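Local structure of putative isochorismatase (Streptomyces avermitilis, 3KL2) at residues I31-F37 / G158-C164; H45-A49 / A187-Q191; G133-F137 / S167-G172; M76-F82 / I126-R132; V151-G157 / F177-L182. The protein probably acts as a hydrolase of the isochorismatase-like cysteine hydrolase family, although its substrate is unknown. All blocks are in the same frame, centred on the assembly; numbering follows the deposited sequence.

Contact 1: residues I31-F37 / G158-C164; sequences IEYQNEF and GFLTNCC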
# COMPACT_ATOMS: atom_id res chain seq x y z
N ILE A 31 -10.17 15.42 -8.77
CA ILE A 31 -9.88 15.44 -7.35
C ILE A 31 -10.51 16.67 -6.76
O ILE A 31 -10.13 17.79 -7.11
CB ILE A 31 -8.37 15.47 -7.05
CG1 ILE A 31 -7.68 14.25 -7.65
CG2 ILE A 31 -8.14 15.52 -5.53
CD1 ILE A 31 -6.16 14.20 -7.42
N GLU A 32 -11.45 16.44 -5.85
CA GLU A 32 -12.02 17.48 -5.02
C GLU A 32 -12.69 18.66 -5.74
O GLU A 32 -12.61 19.81 -5.29
CB GLU A 32 -10.96 17.96 -4.04
CG GLU A 32 -10.83 16.97 -2.87
CD GLU A 32 -9.45 16.86 -2.33
OE1 GLU A 32 -9.11 15.73 -1.92
OE2 GLU A 32 -8.71 17.88 -2.34
N TYR A 33 -13.41 18.37 -6.83
CA TYR A 33 -14.21 19.42 -7.40
C TYR A 33 -15.47 19.63 -6.58
O TYR A 33 -16.56 19.41 -7.09
CB TYR A 33 -14.55 19.10 -8.82
CG TYR A 33 -13.41 19.25 -9.81
CD1 TYR A 33 -13.29 20.38 -10.60
CD2 TYR A 33 -12.48 18.24 -9.96
CE1 TYR A 33 -12.25 20.47 -11.56
CE2 TYR A 33 -11.45 18.34 -10.87
CZ TYR A 33 -11.35 19.45 -11.68
OH TYR A 33 -10.32 19.47 -12.57
N GLN A 34 -15.29 20.06 -5.32
CA GLN A 34 -16.36 20.24 -4.38
C GLN A 34 -16.58 21.72 -4.13
O GLN A 34 -15.64 22.50 -4.24
CB GLN A 34 -16.05 19.55 -3.04
CG GLN A 34 -16.10 18.00 -3.11
CD GLN A 34 -15.26 17.38 -2.08
OE1 GLN A 34 -14.05 17.20 -2.29
NE2 GLN A 34 -15.84 17.12 -0.91
N ASN A 35 -17.80 22.09 -3.74
CA ASN A 35 -18.17 23.46 -3.50
C ASN A 35 -17.14 24.15 -2.63
O ASN A 35 -16.75 25.28 -2.93
CB ASN A 35 -19.58 23.59 -2.88
CG ASN A 35 -20.69 23.22 -3.85
OD1 ASN A 35 -20.70 23.69 -4.99
ND2 ASN A 35 -21.62 22.34 -3.41
N GLU A 36 -16.65 23.45 -1.61
CA GLU A 36 -15.72 24.04 -0.65
C GLU A 36 -14.55 24.80 -1.31
O GLU A 36 -14.05 25.78 -0.74
CB GLU A 36 -15.21 23.00 0.34
CG GLU A 36 -14.97 23.58 1.72
CD GLU A 36 -16.26 23.68 2.51
OE1 GLU A 36 -16.60 22.66 3.15
OE2 GLU A 36 -16.90 24.78 2.52
N PHE A 37 -14.18 24.37 -2.52
CA PHE A 37 -13.11 24.99 -3.32
C PHE A 37 -13.65 25.80 -4.49
O PHE A 37 -13.19 26.91 -4.75
CB PHE A 37 -12.21 23.89 -3.95
CG PHE A 37 -11.15 23.34 -3.04
CD1 PHE A 37 -10.31 24.16 -2.32
CD2 PHE A 37 -10.93 21.98 -2.99
CE1 PHE A 37 -9.27 23.62 -1.49
CE2 PHE A 37 -9.91 21.42 -2.18
CZ PHE A 37 -9.09 22.24 -1.43
N GLY A 158 -7.89 18.80 -10.82
CA GLY A 158 -8.54 19.25 -9.62
C GLY A 158 -7.65 20.05 -8.70
O GLY A 158 -6.81 20.85 -9.14
N PHE A 159 -7.84 19.82 -7.40
CA PHE A 159 -7.27 20.65 -6.36
C PHE A 159 -6.55 19.75 -5.35
O PHE A 159 -6.89 18.56 -5.23
CB PHE A 159 -8.40 21.31 -5.57
CG PHE A 159 -9.29 22.23 -6.36
CD1 PHE A 159 -9.07 23.60 -6.35
CD2 PHE A 159 -10.38 21.73 -7.04
CE1 PHE A 159 -9.91 24.46 -7.01
CE2 PHE A 159 -11.24 22.56 -7.69
CZ PHE A 159 -11.00 23.95 -7.69
N LEU A 160 -5.52 20.25 -4.67
CA LEU A 160 -4.74 21.41 -5.05
C LEU A 160 -3.54 20.98 -5.86
O LEU A 160 -2.88 20.00 -5.50
CB LEU A 160 -4.20 22.11 -3.82
CG LEU A 160 -5.25 22.73 -2.91
CD1 LEU A 160 -4.68 22.91 -1.49
CD2 LEU A 160 -5.76 24.01 -3.52
N THR A 161 -3.21 21.78 -6.88
CA THR A 161 -2.04 21.56 -7.71
C THR A 161 -0.82 21.00 -6.99
O THR A 161 -0.27 20.01 -7.45
CB THR A 161 -1.56 22.85 -8.30
OG1 THR A 161 -2.62 23.44 -9.04
CG2 THR A 161 -0.35 22.59 -9.20
N ASN A 162 -0.37 21.64 -5.90
CA ASN A 162 0.85 21.19 -5.22
C ASN A 162 0.60 20.31 -4.01
O ASN A 162 1.55 19.91 -3.35
CB ASN A 162 1.80 22.36 -4.84
CG ASN A 162 1.11 23.39 -3.98
OD1 ASN A 162 -0.05 23.73 -4.20
ND2 ASN A 162 1.81 23.84 -2.96
N CYS A 163 -0.65 19.98 -3.74
CA CYS A 163 -0.97 19.18 -2.60
C CYS A 163 -1.52 17.82 -3.05
O CYS A 163 -0.75 16.98 -3.51
CB CYS A 163 -1.91 19.95 -1.68
SG CYS A 163 -2.03 19.18 -0.06
N CYS A 164 -2.84 17.65 -3.00
CA CYS A 164 -3.55 16.43 -3.37
C CYS A 164 -3.31 16.01 -4.83
O CYS A 164 -3.21 14.82 -5.11
CB CYS A 164 -5.06 16.62 -3.12
SG CYS A 164 -5.44 17.47 -1.51

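Contact 2: residues H45-A49 / A187-Q191; sequences HGAVA and AATSQ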
# COMPACT_ATOMS: atom_id res chain seq x y z
N HIS A 45 -12.69 28.61 -0.93
CA HIS A 45 -12.81 29.16 -2.27
C HIS A 45 -12.02 30.45 -2.44
O HIS A 45 -11.48 30.69 -3.53
CB HIS A 45 -14.27 29.41 -2.62
CG HIS A 45 -14.46 30.15 -3.91
ND1 HIS A 45 -14.18 29.59 -5.14
CD2 HIS A 45 -14.90 31.41 -4.16
CE1 HIS A 45 -14.44 30.47 -6.09
NE2 HIS A 45 -14.88 31.59 -5.53
N GLY A 46 -11.99 31.29 -1.41
CA GLY A 46 -11.24 32.56 -1.46
C GLY A 46 -9.78 32.32 -1.80
O GLY A 46 -9.17 33.03 -2.61
N ALA A 47 -9.22 31.28 -1.21
CA ALA A 47 -7.80 30.94 -1.39
C ALA A 47 -7.43 30.40 -2.79
O ALA A 47 -6.28 30.44 -3.16
CB ALA A 47 -7.36 29.93 -0.28
N VAL A 48 -8.39 29.94 -3.58
CA VAL A 48 -8.09 29.35 -4.89
C VAL A 48 -8.70 30.10 -6.06
O VAL A 48 -8.51 29.72 -7.23
CB VAL A 48 -8.54 27.84 -4.99
CG1 VAL A 48 -7.75 26.93 -4.00
CG2 VAL A 48 -10.06 27.70 -4.83
N ALA A 49 -9.44 31.16 -5.72
CA ALA A 49 -10.17 31.96 -6.67
C ALA A 49 -9.24 32.53 -7.73
O ALA A 49 -9.53 32.39 -8.93
CB ALA A 49 -10.94 33.09 -5.93
N ALA A 187 -5.74 23.81 -9.80
CA ALA A 187 -5.58 25.09 -9.12
C ALA A 187 -4.99 24.91 -7.72
O ALA A 187 -5.06 23.82 -7.13
CB ALA A 187 -6.93 25.88 -9.05
N ALA A 188 -4.41 25.99 -7.21
CA ALA A 188 -3.75 26.02 -5.94
C ALA A 188 -4.09 27.31 -5.24
O ALA A 188 -4.84 28.13 -5.75
CB ALA A 188 -2.26 25.94 -6.14
N THR A 189 -3.51 27.49 -4.06
CA THR A 189 -3.79 28.65 -3.27
C THR A 189 -2.87 29.83 -3.68
O THR A 189 -3.01 30.91 -3.16
CB THR A 189 -3.62 28.33 -1.76
OG1 THR A 189 -2.31 27.80 -1.52
CG2 THR A 189 -4.65 27.30 -1.31
N SER A 190 -1.93 29.59 -4.58
CA SER A 190 -1.02 30.63 -5.02
C SER A 190 -0.60 30.32 -6.44
O SER A 190 -0.33 29.19 -6.77
CB SER A 190 0.21 30.73 -4.10
OG SER A 190 1.42 30.89 -4.84
N GLN A 191 -0.56 31.36 -7.26
CA GLN A 191 -0.11 31.24 -8.64
C GLN A 191 1.33 30.75 -8.65
O GLN A 191 1.70 29.89 -9.47
CB GLN A 191 -0.22 32.60 -9.38
CG GLN A 191 -0.02 32.52 -10.89
CD GLN A 191 -1.19 31.83 -11.62
OE1 GLN A 191 -1.00 31.12 -12.63
NE2 GLN A 191 -2.39 32.03 -11.08

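Contact 3: residues G133-F137 / S167-G172; sequences GLDTF and STMRTG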
# COMPACT_ATOMS: atom_id res chain seq x y z
N GLY A 133 -7.23 11.94 3.29
CA GLY A 133 -5.95 12.60 3.27
C GLY A 133 -5.84 13.25 1.94
O GLY A 133 -6.83 13.57 1.31
N LEU A 134 -4.60 13.45 1.50
CA LEU A 134 -4.32 14.22 0.31
C LEU A 134 -4.09 13.34 -0.89
O LEU A 134 -4.57 13.62 -2.02
CB LEU A 134 -3.10 15.10 0.55
CG LEU A 134 -3.15 16.10 1.74
CD1 LEU A 134 -4.51 16.87 1.82
CD2 LEU A 134 -2.82 15.43 3.04
N ASP A 135 -3.29 12.31 -0.69
CA ASP A 135 -3.05 11.37 -1.78
C ASP A 135 -4.33 10.57 -2.04
O ASP A 135 -4.84 9.96 -1.15
CB ASP A 135 -1.90 10.45 -1.37
CG ASP A 135 -1.53 9.47 -2.46
OD1 ASP A 135 -2.20 9.44 -3.52
OD2 ASP A 135 -0.57 8.70 -2.22
N THR A 136 -4.86 10.59 -3.24
CA THR A 136 -6.07 9.84 -3.52
C THR A 136 -5.81 8.30 -3.36
O THR A 136 -6.70 7.54 -2.94
CB THR A 136 -6.62 10.20 -4.97
OG1 THR A 136 -6.71 11.62 -5.12
CG2 THR A 136 -8.02 9.63 -5.22
N PHE A 137 -4.61 7.81 -3.66
CA PHE A 137 -4.32 6.38 -3.47
C PHE A 137 -4.22 5.94 -2.01
O PHE A 137 -4.32 4.76 -1.75
CB PHE A 137 -3.05 6.00 -4.21
CG PHE A 137 -3.19 6.00 -5.73
CD1 PHE A 137 -3.63 4.87 -6.39
CD2 PHE A 137 -2.90 7.13 -6.47
CE1 PHE A 137 -3.76 4.84 -7.79
CE2 PHE A 137 -3.01 7.13 -7.89
CZ PHE A 137 -3.45 5.98 -8.55
N SER A 167 0.26 14.78 -4.88
CA SER A 167 0.44 13.54 -4.12
C SER A 167 -0.08 12.32 -4.88
O SER A 167 0.57 11.27 -4.90
CB SER A 167 -0.24 13.61 -2.80
OG SER A 167 0.48 14.46 -1.97
N THR A 168 -1.24 12.49 -5.50
CA THR A 168 -1.82 11.48 -6.32
C THR A 168 -0.99 11.14 -7.56
O THR A 168 -0.93 10.02 -7.97
CB THR A 168 -3.19 11.95 -6.74
OG1 THR A 168 -3.99 12.18 -5.57
CG2 THR A 168 -3.88 10.90 -7.70
N MET A 169 -0.43 12.14 -8.22
CA MET A 169 0.53 11.97 -9.32
C MET A 169 1.76 11.16 -8.87
O MET A 169 2.19 10.23 -9.53
CB MET A 169 0.98 13.35 -9.75
CG MET A 169 1.94 13.42 -11.00
SD MET A 169 2.55 15.10 -11.22
CE MET A 169 3.36 15.42 -9.67
N ARG A 170 2.32 11.52 -7.73
CA ARG A 170 3.52 10.82 -7.28
C ARG A 170 3.25 9.33 -7.08
O ARG A 170 3.94 8.45 -7.64
CB ARG A 170 4.11 11.50 -6.06
CG ARG A 170 4.71 12.84 -6.37
CD ARG A 170 5.03 13.66 -5.10
NE ARG A 170 5.69 14.92 -5.46
CZ ARG A 170 7.00 15.14 -5.42
NH1 ARG A 170 7.85 14.20 -4.98
NH2 ARG A 170 7.47 16.33 -5.79
N THR A 171 2.19 9.04 -6.34
CA THR A 171 1.84 7.67 -6.03
C THR A 171 1.39 6.96 -7.32
O THR A 171 1.75 5.81 -7.56
CB THR A 171 0.81 7.61 -4.85
OG1 THR A 171 1.38 8.26 -3.72
CG2 THR A 171 0.41 6.16 -4.41
N GLY A 172 0.62 7.62 -8.15
CA GLY A 172 0.24 7.05 -9.46
C GLY A 172 1.43 6.54 -10.23
O GLY A 172 1.44 5.42 -10.82

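Contact 4: residues M76-F82 / I126-R132; sequences MHAPITF and IVIEGKR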
# COMPACT_ATOMS: atom_id res chain seq x y z
N MET A 76 -13.97 9.36 -12.99
CA MET A 76 -13.94 8.97 -11.58
C MET A 76 -13.79 10.20 -10.67
O MET A 76 -12.81 10.91 -10.79
CB MET A 76 -12.75 8.08 -11.36
CG MET A 76 -12.81 6.77 -12.13
SD MET A 76 -11.55 5.64 -11.63
CE MET A 76 -11.92 4.39 -12.83
N HIS A 77 -14.73 10.45 -9.74
CA HIS A 77 -14.68 11.62 -8.86
C HIS A 77 -14.10 11.24 -7.52
O HIS A 77 -14.47 10.23 -6.94
CB HIS A 77 -16.10 12.17 -8.60
CG HIS A 77 -16.83 12.65 -9.81
ND1 HIS A 77 -16.66 13.92 -10.33
CD2 HIS A 77 -17.80 12.06 -10.57
CE1 HIS A 77 -17.48 14.08 -11.37
NE2 HIS A 77 -18.18 12.97 -11.53
N ALA A 78 -13.25 12.10 -6.99
CA ALA A 78 -12.54 11.81 -5.75
C ALA A 78 -12.73 12.97 -4.81
O ALA A 78 -11.87 13.81 -4.68
CB ALA A 78 -11.07 11.54 -6.02
N PRO A 79 -13.90 13.02 -4.15
CA PRO A 79 -14.18 14.05 -3.18
C PRO A 79 -13.60 13.68 -1.85
O PRO A 79 -13.41 12.50 -1.58
CB PRO A 79 -15.71 14.06 -3.12
CG PRO A 79 -16.09 12.65 -3.31
CD PRO A 79 -15.02 12.09 -4.29
N ILE A 80 -13.27 14.65 -1.03
CA ILE A 80 -12.82 14.37 0.33
C ILE A 80 -13.96 14.80 1.27
O ILE A 80 -14.56 15.86 1.05
CB ILE A 80 -11.50 15.11 0.59
CG1 ILE A 80 -10.92 14.76 1.96
CG2 ILE A 80 -11.67 16.60 0.56
CD1 ILE A 80 -9.74 15.67 2.37
N THR A 81 -14.25 14.02 2.31
CA THR A 81 -15.31 14.36 3.27
C THR A 81 -14.93 13.88 4.65
O THR A 81 -14.14 12.94 4.73
CB THR A 81 -16.62 13.61 2.95
OG1 THR A 81 -16.37 12.22 3.13
CG2 THR A 81 -17.09 13.85 1.55
N PHE A 82 -15.49 14.46 5.72
CA PHE A 82 -15.20 14.00 7.09
C PHE A 82 -16.48 13.90 7.89
O PHE A 82 -17.30 14.78 7.82
CB PHE A 82 -14.15 14.90 7.83
CG PHE A 82 -12.85 15.06 7.06
CD1 PHE A 82 -11.74 14.31 7.38
CD2 PHE A 82 -12.78 15.90 5.96
CE1 PHE A 82 -10.56 14.40 6.65
CE2 PHE A 82 -11.59 16.02 5.22
CZ PHE A 82 -10.48 15.25 5.58
N ILE A 126 -18.03 6.90 -11.71
CA ILE A 126 -17.62 6.27 -10.47
C ILE A 126 -17.30 7.36 -9.47
O ILE A 126 -16.67 8.35 -9.82
CB ILE A 126 -16.39 5.34 -10.75
CG1 ILE A 126 -16.83 4.14 -11.60
CG2 ILE A 126 -15.69 4.90 -9.47
CD1 ILE A 126 -15.67 3.45 -12.38
N VAL A 127 -17.76 7.21 -8.25
CA VAL A 127 -17.44 8.14 -7.18
C VAL A 127 -16.58 7.36 -6.19
O VAL A 127 -17.07 6.49 -5.49
CB VAL A 127 -18.72 8.78 -6.54
CG1 VAL A 127 -18.39 9.65 -5.32
CG2 VAL A 127 -19.50 9.64 -7.57
N ILE A 128 -15.28 7.67 -6.19
CA ILE A 128 -14.27 7.05 -5.32
C ILE A 128 -14.56 7.35 -3.88
O ILE A 128 -14.88 8.49 -3.55
CB ILE A 128 -12.85 7.64 -5.71
CG1 ILE A 128 -12.50 7.22 -7.14
CG2 ILE A 128 -11.78 7.25 -4.72
CD1 ILE A 128 -12.80 5.70 -7.56
N GLU A 129 -14.45 6.36 -3.01
CA GLU A 129 -14.80 6.52 -1.61
C GLU A 129 -13.62 6.33 -0.68
O GLU A 129 -12.70 5.57 -0.97
CB GLU A 129 -15.81 5.45 -1.20
CG GLU A 129 -17.13 5.42 -2.00
CD GLU A 129 -17.93 4.10 -1.77
OE1 GLU A 129 -18.96 3.94 -2.44
OE2 GLU A 129 -17.53 3.24 -0.93
N GLY A 130 -13.71 6.94 0.48
CA GLY A 130 -12.73 6.77 1.49
C GLY A 130 -11.87 8.02 1.75
O GLY A 130 -11.31 8.13 2.85
N LYS A 131 -11.74 8.93 0.76
CA LYS A 131 -10.71 9.97 0.83
C LYS A 131 -10.76 10.77 2.13
O LYS A 131 -11.75 11.40 2.42
CB LYS A 131 -10.73 10.98 -0.32
CG LYS A 131 -9.40 11.83 -0.43
CD LYS A 131 -9.29 12.47 -1.82
CE LYS A 131 -7.90 13.08 -2.20
NZ LYS A 131 -7.30 13.96 -1.14
N ARG A 132 -9.66 10.73 2.86
CA ARG A 132 -9.49 11.49 4.08
C ARG A 132 -8.17 12.26 4.17
O ARG A 132 -8.02 13.10 5.03
CB ARG A 132 -9.56 10.55 5.26
CG ARG A 132 -10.93 10.00 5.52
CD ARG A 132 -11.85 11.04 5.99
NE ARG A 132 -13.08 10.48 6.48
CZ ARG A 132 -14.07 10.01 5.72
NH1 ARG A 132 -13.99 10.02 4.38
NH2 ARG A 132 -15.15 9.53 6.32
O HOH W 1 -13.24 9.80 -1.73

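Contact 5: residues V151-G157 / F177-L182; sequences VDTIVLG and FRVITL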
# COMPACT_ATOMS: atom_id res chain seq x y z
N VAL A 151 -7.39 -0.25 -16.05
CA VAL A 151 -6.89 1.07 -16.41
C VAL A 151 -5.39 1.19 -16.13
O VAL A 151 -4.93 0.92 -15.06
CB VAL A 151 -7.63 2.19 -15.69
CG1 VAL A 151 -6.98 3.54 -16.04
CG2 VAL A 151 -9.14 2.18 -16.09
N ASP A 152 -4.62 1.58 -17.12
CA ASP A 152 -3.22 1.86 -16.88
C ASP A 152 -2.84 3.29 -17.33
O ASP A 152 -1.67 3.57 -17.51
CB ASP A 152 -2.37 0.82 -17.60
CG ASP A 152 -2.50 0.93 -19.09
OD1 ASP A 152 -2.72 2.04 -19.58
OD2 ASP A 152 -2.39 -0.09 -19.78
N THR A 153 -3.82 4.16 -17.52
CA THR A 153 -3.55 5.56 -17.80
C THR A 153 -4.57 6.43 -17.09
O THR A 153 -5.74 6.38 -17.44
CB THR A 153 -3.65 5.89 -19.32
OG1 THR A 153 -2.68 5.14 -20.04
CG2 THR A 153 -3.41 7.37 -19.58
N ILE A 154 -4.13 7.27 -16.16
CA ILE A 154 -5.05 8.17 -15.45
C ILE A 154 -4.75 9.62 -15.85
O ILE A 154 -3.59 10.05 -15.86
CB ILE A 154 -5.00 7.95 -13.88
CG1 ILE A 154 -3.61 8.21 -13.29
CG2 ILE A 154 -5.36 6.53 -13.53
CD1 ILE A 154 -3.50 7.95 -11.71
N VAL A 155 -5.81 10.35 -16.22
CA VAL A 155 -5.75 11.77 -16.55
C VAL A 155 -6.25 12.55 -15.36
O VAL A 155 -7.34 12.32 -14.91
CB VAL A 155 -6.64 12.11 -17.76
CG1 VAL A 155 -6.56 13.56 -18.06
CG2 VAL A 155 -6.26 11.25 -18.97
N LEU A 156 -5.45 13.46 -14.83
CA LEU A 156 -5.69 14.05 -13.49
C LEU A 156 -6.00 15.50 -13.59
O LEU A 156 -5.34 16.22 -14.36
CB LEU A 156 -4.46 13.99 -12.61
CG LEU A 156 -4.09 12.71 -11.92
CD1 LEU A 156 -2.92 13.04 -11.01
CD2 LEU A 156 -5.32 12.15 -11.10
N GLY A 157 -6.94 15.91 -12.75
CA GLY A 157 -7.33 17.27 -12.62
C GLY A 157 -7.83 17.51 -11.21
O GLY A 157 -8.13 16.53 -10.50
N PHE A 177 1.17 3.41 -13.30
CA PHE A 177 0.26 4.12 -14.18
C PHE A 177 1.00 5.13 -15.05
O PHE A 177 1.98 5.70 -14.64
CB PHE A 177 -0.84 4.86 -13.36
CG PHE A 177 -1.73 3.93 -12.56
CD1 PHE A 177 -2.71 3.18 -13.17
CD2 PHE A 177 -1.57 3.79 -11.20
CE1 PHE A 177 -3.52 2.33 -12.47
CE2 PHE A 177 -2.40 2.95 -10.47
CZ PHE A 177 -3.38 2.23 -11.11
N ARG A 178 0.55 5.29 -16.28
CA ARG A 178 0.90 6.41 -17.08
C ARG A 178 0.01 7.57 -16.59
O ARG A 178 -1.19 7.62 -16.92
CB ARG A 178 0.62 6.13 -18.56
CG ARG A 178 0.84 7.38 -19.38
CD ARG A 178 0.81 7.14 -20.84
NE ARG A 178 -0.49 6.65 -21.30
CZ ARG A 178 -0.90 6.74 -22.55
NH1 ARG A 178 -0.11 7.28 -23.46
NH2 ARG A 178 -2.10 6.31 -22.91
N VAL A 179 0.58 8.45 -15.78
CA VAL A 179 -0.14 9.63 -15.30
C VAL A 179 -0.07 10.80 -16.30
O VAL A 179 0.99 11.17 -16.75
CB VAL A 179 0.43 10.10 -13.96
CG1 VAL A 179 -0.47 11.15 -13.35
CG2 VAL A 179 0.61 8.88 -13.02
N ILE A 180 -1.20 11.38 -16.62
CA ILE A 180 -1.26 12.60 -17.42
C ILE A 180 -1.86 13.66 -16.49
O ILE A 180 -2.91 13.42 -15.90
CB ILE A 180 -2.17 12.42 -18.63
CG1 ILE A 180 -1.52 11.49 -19.65
CG2 ILE A 180 -2.47 13.75 -19.30
CD1 ILE A 180 -2.53 10.97 -20.65
N THR A 181 -1.16 14.78 -16.31
CA THR A 181 -1.69 15.91 -15.54
C THR A 181 -2.18 16.97 -16.49
O THR A 181 -1.50 17.30 -17.44
CB THR A 181 -0.64 16.55 -14.59
OG1 THR A 181 0.56 16.82 -15.32
CG2 THR A 181 -0.34 15.59 -13.42
N LEU A 182 -3.38 17.47 -16.22
CA LEU A 182 -4.03 18.48 -16.98
C LEU A 182 -3.58 19.83 -16.42
O LEU A 182 -4.14 20.32 -15.40
CB LEU A 182 -5.54 18.35 -16.88
CG LEU A 182 -6.22 17.17 -17.63
CD1 LEU A 182 -7.61 16.94 -17.10
CD2 LEU A 182 -6.28 17.45 -19.12

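Contact 1: residues I31-F37 / G158-C164
Phe159 packs between Tyr33 and Phe37, forming an aromatic cluster at the C-terminal ends of two adjacent parallel strands in the alpha/beta isochorismatase fold. Followed outward, its CB lies over the face of the Phe37 ring, 3.7 Å from Phe37 CD2, and CG and CD1 pass over Phe37 CD2 and CG. CE1 and CZ then reach Phe37 CB, which sits above the centre of the Phe159 ring. The rings form an offset stack with planes only 10° apart. Along the other border CD2 approaches Glu32 O at 3.4 Å, while CE2 brings the ring edge to the face of Tyr33 in a T-shaped pair, centroids 5.7 Å apart. A phenyl ring suits this place because it offers both a face and an edge. Phe159 N donates to Ile31 O over 3.1 Å, fixing the root of the side chain. Gly158 fits beside it since a CB would collide with Ile31 O. A cis peptide follows Phe159. Glu32, Lys131 and Cys164 are placed in a way consistent with the acid, lysine and cysteine of related cysteine hydrolases: Glu32 OE1 makes a salt bridge with Lys131, and Glu32 OE2 stands 3.4 Å from Cys164 SG.

Contact 2: residues H45-A49 / A187-Q191
With chi1 at 56°, Thr189 holds its OG1 between the backbone N and carbonyl carbon and its CG2 anti to that carbonyl, which brings the methyl to Ala47 CB at 3.9 Å. In Val48 a chi1 of -65° sets CG1 beside the backbone N, where it rests 3.6 Å from Ala188 O and also comes within 4.1 Å of Thr189 CG2. No conventional hydrogen bond joins the two segments. Their backbones meet instead through CA-H...O contacts: Thr189 CA lies 3.1 Å from Ala47 O with an angle of 147° at the hydrogen, and Val48 CA points its hydrogen at Ala188 O over 3.6 Å. The small Ala47 suits this place, since its CB is met closely by the Thr189 methyl while its carbonyl receives Thr189 CA. In the isochorismatase fold this loop leaves the C-terminal end of strand 178-187 and leads into helix 191-205, and here it passes the first turn of helix 45-55. Val48, a branched apolar residue, is buried and also packs on Phe159 and Leu160, whereas Thr189 lies at the exposed margin and can keep a hydroxyl. Just beyond it, Ser190 is the N-cap of helix 191-205, its OG accepting from Glu193 N.

Contact 3: residues G133-F137 / S167-G172
Thr168, Phe137 and Asp135 give up the most surface here, and Thr168 meets the neighbouring loop through its hydroxyl. Its OG1 accepts from Thr136 N over 3.0 Å in a nearly straight bond (168°) and from Thr136 OG1 at 2.8 Å, while it also bonds Cys164 O one helical turn back. Three partners thus satisfy one buried oxygen. A valine in place of Thr168 would probably leave Thr136 N and OG1 without this acceptor and weaken the hold on the start of helix 136-139. Asp135 is the N-cap of that helix: CG anti to the backbone N (chi1 -178°) puts the carboxylate where OD1 accepts from Phe137 N at 2.9 Å, from well above the carboxylate plane, while OD2 takes the hydroxyl of Thr171, modelled so close that the exact length is doubtful. A short acid suits a place where it must serve both helices. Phe137 lays CB against Thr171 CG2 (3.5 Å) and brings CE2 to Gly172 CA (3.6 Å), an approach a glycine permits. Glu174 of the second subunit accepts from Leu134 N and Asp135 N. The contact ties the start of helix 136-139 to helix 164-174, with Phe137 reaching on to helix 142-149 and to Ile154 of strand 153-159.

Contact 4: residues M76-F82 / I126-R132
Met76 and Ile126 open the close-packed end, lying side by side and pointing the same way, with Met76 CE 3.9 Å from Ile126 CD1. Their strands run parallel. His77 N donates to Ile126 O at 2.9 Å, and His77 O receives Ile128 N at 2.8 Å. Long, flexible Met76 and branched Ile126 suit the face they share, whereas His77 and Val127 point to the other; Ile128, just past the strand, turns toward Ala78. Past Ile128 the chains part, and near partly exposed Pro79 direct pairing gives way to a water that donates to Pro79 O and Ile128 O and accepts from Lys131 N (3.0 Å). Lys131 then returns to the partner chain. It extends CG opposite its backbone N (chi1 -165°), bringing it to Ile80 CB at 4.0 Å, and its long tail carries NZ onward to Gly133 O and Leu134 O. At the far end, Arg132 sets a guanidinium face under Thr81 O, too poorly angled for a hydrogen bond, and its CD touches Phe82 CD1 at 3.6 Å. The ring edge of Phe82 meets Arg132 O. The guanidinium group pairs with Glu88 and with Glu129 of the third subunit, a place that suits an arginine. Strand 75-78 lies between strands 126-127 and 26-31, and helix 142-149 covers the face carrying Met76 and Ile126 and also packs on Ile128.

Contact 5: residues V151-G157 / F177-L182
Thr153 and Arg178 are paired on adjacent strands, their side chains on one face of the sheet, and the arginine grips the threonine hydroxyl side-on. Arg178 NE donates to Thr153 OG1 at 2.9 Å and NH2 adds a longer bond at 3.2 Å, both with the oxygen in the guanidinium plane. The bend at chi3 (63°) turns the head across toward Thr153. The hydroxyl in turn donates to Asp152 OD1 at 3.1 Å, so a carboxylate and a guanidinium are linked through one small polar side chain. Were Thr153 an alanine, Arg178 NE would probably lose its acceptor and the guanidinium be freer to turn. The surrounding backbone is regular parallel sheet: Ile154 O takes Ile180 N at 2.8 Å in an almost straight bond (174°), Ile180 O takes Leu156 N, and Leu156 O takes Leu182 N. These strands, 153-159 and 178-187, are the two arms of a beta-alpha-beta crossover through helix 164-174. Beta-branched Val155 and Ile180 lie side by side on the face of Thr153, and Val155 CG1 also meets Leu182 CG at 3.7 Å. On the other face Leu156 CD1 crosses Val179 CG1 at 3.9 Å, beneath Met169 of the connecting helix. Further out, Phe177 presents its ring edge to Val151 O, with CE1 at 3.3 Å, and forms a cation-pi pair with Arg147. Tyr94 of the second subunit bonds Phe177 O and Val179 N.

All five contacts belong to one parallel sheet and its flanking helices, with strand order 126-127, 75-78, 26-31, 153-159, 178-187, 207-209. Contact 4 lies toward one edge of the sheet, contact 5 toward the other, their centres about 17 Å apart. Between them contact 1 joins strands 26-31 and 153-159, sharing the latter with contact 5. Contact 4 falls between the segments of contact 1 and closes before contact 3 opens, while contacts 1 and 3 cross, their segments alternating. Contact 2 lies about 23 Å from contact 5, centre to centre, across the chain's middle. Contacts 1, 3 and 5 touch the second subunit, contact 4 the third. Glu32, Cys164 and Lys131, from contacts 1 and 4, gather into a probable active site.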